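Local coordinates for protein eukaryotic translation initiation factor 4 gamma 5 (Trypanosoma cruzi, PDB 6OZU) that probably takes part in translation initiation as an eIF4G-family scaffold, its MIF4G domain most likely offering a helical surface for binding partner initiation factors, at residues Gln48-Phe51 against Asn52-Gln56; Glu104-Ala107 against Gln108-Glu112; Leu221-Thr224 against Val225-Asp229. All coordinates share one frame; numbering follows the deposited sequence.

Contact 1. Residues Gln48-Phe51 against Asn52-Gln56; sequences QVIF and NKSIQ
With its chi1 at -65°, S54 holds OG beside its own backbone N, and this staggering turns the hydroxyl back onto the carbonyl of I50, four residues earlier. OG donates to I50 O at 2.8 Å, approaching from above the carbonyl plane, 40° out of it. S54 N reaches I50 O at 2.9 Å from the opposite face, so two donors of one residue grip this oxygen. Upstream, N52 N bonds to Q48 O at 2.9 Å and K53 N to V49 O at 3.1 Å, the latter nearly straight. The side chain of N52 lies back against the Q48 carbonyl, its CG 3.4 Å from Q48 O, while its amide passes the bent chain of Q48 with the two amide planes 53° apart. K53 sends its ammonium group elsewhere, to the hydroxyl of Y66. On the inner side, F51 packs edge-to-face against F138 of helix 118-144. K53 to Q56 form a type I beta turn that includes S54. A serine hydroxyl bonded to the carbonyl four residues back is a familiar local motif of helices, met here near the C-terminal end of helix 40-53 in the all-helical MIF4G fold.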
# COMPACT_ATOMS: atom_id res chain seq x y z
N GLN A 48 -2.01 3.15 -14.27
CA GLN A 48 -0.56 2.92 -14.32
C GLN A 48 0.20 4.20 -13.92
O GLN A 48 1.13 4.12 -13.11
CB GLN A 48 -0.15 2.42 -15.73
CG GLN A 48 1.35 2.10 -15.90
CD GLN A 48 1.67 0.62 -15.87
OE1 GLN A 48 1.06 -0.20 -16.57
NE2 GLN A 48 2.67 0.24 -15.08
N VAL A 49 -0.22 5.36 -14.44
CA VAL A 49 0.37 6.68 -14.16
C VAL A 49 0.31 7.02 -12.67
O VAL A 49 1.33 7.36 -12.08
CB VAL A 49 -0.25 7.78 -15.08
CG1 VAL A 49 -0.02 9.19 -14.53
CG2 VAL A 49 0.30 7.68 -16.48
N ILE A 50 -0.89 6.92 -12.07
CA ILE A 50 -1.09 7.22 -10.65
C ILE A 50 -0.26 6.26 -9.78
O ILE A 50 0.42 6.71 -8.85
CB ILE A 50 -2.61 7.25 -10.28
CG1 ILE A 50 -3.39 8.26 -11.17
CG2 ILE A 50 -2.80 7.52 -8.78
CD1 ILE A 50 -4.89 8.14 -11.18
N PHE A 51 -0.27 4.94 -10.11
CA PHE A 51 0.47 3.91 -9.37
C PHE A 51 2.01 4.10 -9.44
O PHE A 51 2.68 3.83 -8.44
CB PHE A 51 0.03 2.51 -9.79
CG PHE A 51 -1.13 1.95 -8.99
CD1 PHE A 51 -2.37 2.58 -8.98
CD2 PHE A 51 -0.99 0.76 -8.27
CE1 PHE A 51 -3.43 2.07 -8.22
CE2 PHE A 51 -2.06 0.24 -7.54
CZ PHE A 51 -3.27 0.89 -7.52
N ASN A 52 2.55 4.60 -10.58
CA ASN A 52 3.99 4.87 -10.72
C ASN A 52 4.42 6.12 -9.93
O ASN A 52 5.42 6.09 -9.20
CB ASN A 52 4.41 4.96 -12.18
CG ASN A 52 4.47 3.63 -12.90
OD1 ASN A 52 4.45 2.55 -12.29
ND2 ASN A 52 4.56 3.67 -14.22
N LYS A 53 3.61 7.20 -10.02
CA LYS A 53 3.84 8.44 -9.28
C LYS A 53 3.75 8.18 -7.76
O LYS A 53 4.47 8.80 -6.98
CB LYS A 53 2.83 9.53 -9.76
CG LYS A 53 2.94 10.93 -9.11
CD LYS A 53 4.18 11.76 -9.53
CE LYS A 53 3.85 13.16 -10.01
NZ LYS A 53 3.53 14.08 -8.89
N SER A 54 2.90 7.22 -7.36
CA SER A 54 2.71 6.86 -5.96
C SER A 54 3.85 6.04 -5.33
O SER A 54 3.94 5.98 -4.10
CB SER A 54 1.38 6.14 -5.79
OG SER A 54 0.30 7.00 -6.09
N ILE A 55 4.72 5.39 -6.15
CA ILE A 55 5.83 4.60 -5.59
C ILE A 55 7.17 5.32 -5.75
O ILE A 55 8.24 4.72 -5.54
CB ILE A 55 5.88 3.14 -6.07
CG1 ILE A 55 5.94 3.01 -7.59
CG2 ILE A 55 4.73 2.36 -5.47
CD1 ILE A 55 6.95 2.02 -8.03
N GLN A 56 7.11 6.63 -6.10
CA GLN A 56 8.27 7.50 -6.18
C GLN A 56 8.56 7.94 -4.73
O GLN A 56 7.62 8.36 -4.04
CB GLN A 56 8.00 8.70 -7.09
CG GLN A 56 8.00 8.37 -8.58
CD GLN A 56 9.33 7.88 -9.08
OE1 GLN A 56 9.66 6.68 -9.02
NE2 GLN A 56 10.14 8.80 -9.59

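Contact 2. Residues Glu104-Ala107 against Gln108-Glu112; sequences EAQA and QLERE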
# COMPACT_ATOMS: atom_id res chain seq x y z
N GLU A 104 9.74 -9.61 -5.72
CA GLU A 104 10.84 -10.07 -6.56
C GLU A 104 12.11 -9.21 -6.44
O GLU A 104 13.21 -9.76 -6.55
CB GLU A 104 10.39 -10.22 -8.03
CG GLU A 104 11.31 -11.06 -8.90
CD GLU A 104 11.74 -12.43 -8.40
OE1 GLU A 104 10.89 -13.18 -7.87
OE2 GLU A 104 12.94 -12.75 -8.55
N ALA A 105 11.97 -7.89 -6.20
CA ALA A 105 13.09 -6.97 -6.02
C ALA A 105 13.84 -7.32 -4.73
O ALA A 105 15.07 -7.31 -4.72
CB ALA A 105 12.58 -5.54 -5.98
N GLN A 106 13.09 -7.67 -3.66
CA GLN A 106 13.57 -8.12 -2.36
C GLN A 106 14.35 -9.45 -2.53
O GLN A 106 15.47 -9.57 -2.02
CB GLN A 106 12.38 -8.30 -1.39
CG GLN A 106 12.75 -8.65 0.04
CD GLN A 106 13.46 -7.52 0.75
OE1 GLN A 106 12.97 -6.37 0.81
NE2 GLN A 106 14.64 -7.81 1.30
N ALA A 107 13.74 -10.42 -3.24
CA ALA A 107 14.29 -11.75 -3.55
C ALA A 107 15.59 -11.64 -4.36
O ALA A 107 16.54 -12.36 -4.07
CB ALA A 107 13.28 -12.58 -4.31
N GLN A 108 15.61 -10.73 -5.36
CA GLN A 108 16.76 -10.45 -6.21
C GLN A 108 17.91 -9.91 -5.37
O GLN A 108 19.00 -10.47 -5.43
CB GLN A 108 16.37 -9.46 -7.31
CG GLN A 108 16.72 -9.92 -8.72
CD GLN A 108 15.99 -9.16 -9.80
OE1 GLN A 108 15.17 -8.25 -9.54
NE2 GLN A 108 16.26 -9.51 -11.06
N LEU A 109 17.66 -8.87 -4.53
CA LEU A 109 18.66 -8.27 -3.63
C LEU A 109 19.38 -9.31 -2.80
O LEU A 109 20.61 -9.35 -2.81
CB LEU A 109 18.02 -7.20 -2.70
CG LEU A 109 18.97 -6.50 -1.71
CD1 LEU A 109 19.63 -5.27 -2.33
CD2 LEU A 109 18.25 -6.14 -0.44
N GLU A 110 18.61 -10.17 -2.11
CA GLU A 110 19.16 -11.21 -1.25
C GLU A 110 20.03 -12.23 -2.02
O GLU A 110 21.08 -12.63 -1.50
CB GLU A 110 18.04 -11.86 -0.41
CG GLU A 110 17.37 -10.90 0.58
CD GLU A 110 18.23 -10.02 1.49
OE1 GLU A 110 19.33 -10.46 1.90
OE2 GLU A 110 17.79 -8.89 1.82
N ARG A 111 19.68 -12.55 -3.28
CA ARG A 111 20.47 -13.44 -4.14
C ARG A 111 21.75 -12.74 -4.61
O ARG A 111 22.82 -13.36 -4.65
CB ARG A 111 19.65 -13.89 -5.36
CG ARG A 111 18.61 -14.96 -5.06
CD ARG A 111 17.94 -15.53 -6.31
NE ARG A 111 17.34 -14.54 -7.22
CZ ARG A 111 16.04 -14.23 -7.26
NH1 ARG A 111 15.19 -14.76 -6.39
NH2 ARG A 111 15.60 -13.33 -8.13
N GLU A 112 21.63 -11.45 -4.98
CA GLU A 112 22.70 -10.57 -5.46
C GLU A 112 23.79 -10.31 -4.38
O GLU A 112 24.97 -10.27 -4.73
CB GLU A 112 22.07 -9.26 -5.95
CG GLU A 112 23.01 -8.24 -6.57
CD GLU A 112 22.35 -7.02 -7.18
OE1 GLU A 112 21.13 -6.80 -6.94
OE2 GLU A 112 23.05 -6.26 -7.89
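E104 and R111 are joined by an i to i+7 salt bridge that spans two turns near the C-terminal end of helix 82-112, one of the long helices of the MIF4G domain. The arginine can be followed outward from the backbone. Its CB stands 3.7 Å from A107 O, which accepts the helical backbone bond from R111 N. CG comes closer to that oxygen, at 3.5 Å. CD and NE pass it at greater distance, the chain bending at chi3 (-53°) to turn back along the helix. CZ then lies 3.7 Å from A107 O, which sits over one face of the guanidinium, offset toward the rim. NH1 rests against the methyl of A107, 3.6 Å from CB. NH2 completes the path by donating to E104 OE2. Around the helix from this pair, Q106 and E110 run side by side with their amide and carboxylate planes almost coplanar. E110 OE1 forms a salt bridge with R125, and the E110 side chain also lies near a bound sulfate, probably from the crystallisation liquor. A105, Q106 and L109 pack on F128 of helix 118-144. The E104-R111 bridge is short and straight: NH2 meets OE2 at 2.8 Å with an N-H...O angle of 169°, the oxygen only 6° out of the guanidinium plane.

Contact 3. Residues Leu221-Thr224 against Val225-Asp229; sequences LLNT and VETID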
# COMPACT_ATOMS: atom_id res chain seq x y z
N LEU A 221 3.59 -10.63 16.81
CA LEU A 221 2.20 -10.57 16.34
C LEU A 221 1.18 -10.39 17.47
O LEU A 221 0.24 -9.60 17.30
CB LEU A 221 1.88 -11.78 15.49
CG LEU A 221 2.69 -11.92 14.20
CD1 LEU A 221 2.63 -13.34 13.67
CD2 LEU A 221 2.27 -10.86 13.14
N LEU A 222 1.40 -11.05 18.63
CA LEU A 222 0.52 -10.92 19.79
C LEU A 222 0.62 -9.58 20.46
O LEU A 222 -0.41 -9.05 20.88
CB LEU A 222 0.71 -12.06 20.81
CG LEU A 222 0.22 -13.44 20.35
CD1 LEU A 222 0.62 -14.49 21.32
CD2 LEU A 222 -1.28 -13.46 20.19
N ASN A 223 1.85 -9.02 20.62
CA ASN A 223 2.04 -7.71 21.24
C ASN A 223 1.49 -6.59 20.35
O ASN A 223 0.92 -5.64 20.88
CB ASN A 223 3.50 -7.44 21.60
CG ASN A 223 3.67 -6.50 22.76
OD1 ASN A 223 4.62 -5.72 22.84
ND2 ASN A 223 2.73 -6.51 23.67
N THR A 224 1.61 -6.75 19.01
CA THR A 224 1.12 -5.80 18.01
C THR A 224 -0.43 -5.73 18.05
O THR A 224 -0.99 -4.64 18.19
CB THR A 224 1.72 -6.10 16.62
OG1 THR A 224 3.14 -5.95 16.70
CG2 THR A 224 1.20 -5.19 15.57
N VAL A 225 -1.10 -6.90 17.99
CA VAL A 225 -2.56 -7.00 18.10
C VAL A 225 -3.02 -6.41 19.44
O VAL A 225 -3.99 -5.66 19.47
CB VAL A 225 -3.08 -8.45 17.84
CG1 VAL A 225 -4.47 -8.73 18.40
CG2 VAL A 225 -2.96 -8.85 16.38
N GLU A 226 -2.29 -6.68 20.51
CA GLU A 226 -2.57 -6.17 21.85
C GLU A 226 -2.50 -4.63 21.92
O GLU A 226 -3.39 -4.02 22.49
CB GLU A 226 -1.60 -6.81 22.85
CG GLU A 226 -2.06 -6.79 24.29
CD GLU A 226 -1.06 -7.31 25.31
OE1 GLU A 226 -1.33 -7.16 26.52
OE2 GLU A 226 -0.01 -7.87 24.90
N THR A 227 -1.45 -4.02 21.32
CA THR A 227 -1.26 -2.56 21.23
C THR A 227 -2.37 -1.93 20.36
O THR A 227 -2.88 -0.87 20.73
CB THR A 227 0.14 -2.22 20.73
OG1 THR A 227 1.09 -2.93 21.51
CG2 THR A 227 0.42 -0.74 20.78
N ILE A 228 -2.73 -2.58 19.22
CA ILE A 228 -3.82 -2.15 18.33
C ILE A 228 -5.11 -2.06 19.17
O ILE A 228 -5.82 -1.07 19.06
CB ILE A 228 -4.01 -3.11 17.11
CG1 ILE A 228 -2.90 -2.90 16.07
CG2 ILE A 228 -5.41 -2.95 16.45
CD1 ILE A 228 -2.89 -3.87 14.86
N ASP A 229 -5.40 -3.11 19.99
CA ASP A 229 -6.56 -3.24 20.87
C ASP A 229 -6.58 -2.14 21.95
O ASP A 229 -7.61 -1.51 22.16
CB ASP A 229 -6.55 -4.61 21.57
CG ASP A 229 -6.95 -5.80 20.72
OD1 ASP A 229 -7.37 -5.59 19.56
OD2 ASP A 229 -6.85 -6.94 21.22
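T224, V225 and I228 form the close-packed side of this stretch of helix 215-235, while N223, E226 and T227 lie on its more open side. On the packed side, I228 N donates to T224 O at 2.9 Å, and I228 CG1 also sits 3.3 Å from that oxygen. V225 CG2 similarly comes within 3.4 Å of L221 O. These side chains turn inward: T224 and I228 meet L183 of helix 173-186, and V225 lies on R202 and L205 of helix 194-208. The hydroxyl of T224 bonds back to L220 O. The open side is polar and less tightly knit. N223 ND2 donates to E226 OE2 at 3.3 Å with a bent N-H...O angle of 138°. The nitrogen approaches from above the carboxylate, whose plane is turned 68° from that of the amide, and E226 reaches it by an extended chain. T227 is held more closely. With OG1 beside its own backbone N (chi1 -51°), the hydroxyl donates to N223 O at 2.8 Å, and T227 N reaches this oxygen at 2.9 Å from the opposite face. The carbonyl of N223 is thus satisfied twice by one residue, which ties the threonine hydroxyl to the helix's own backbone, whereas the N223-E226 bond, longer and bent, is the less constrained of the two.

How the contacts relate
Contacts 2 and 3 lie wholly within helices, while contact 1 runs from helix 40-53 into a turn. None touches another; nearest atoms of contacts 1 and 2 are about 10 Å apart, and contacts 1 and 3 lie on opposite sides of the chain's centre. Contact 1 is the most central, its centre about 12 Å from the chain's, against about 20 and 21 Å for the others. Contacts 1 and 2 share helix 118-144 as a neighbour, and contact 1 also packs on helix 82-112, which carries contact 2; contact 3 faces helices 173-186 and 194-208. Hydroxyl-to-carbonyl bonds recur in contacts 1 and 3; charge pairing across the segments marks contact 2, which like contact 3 is more exposed.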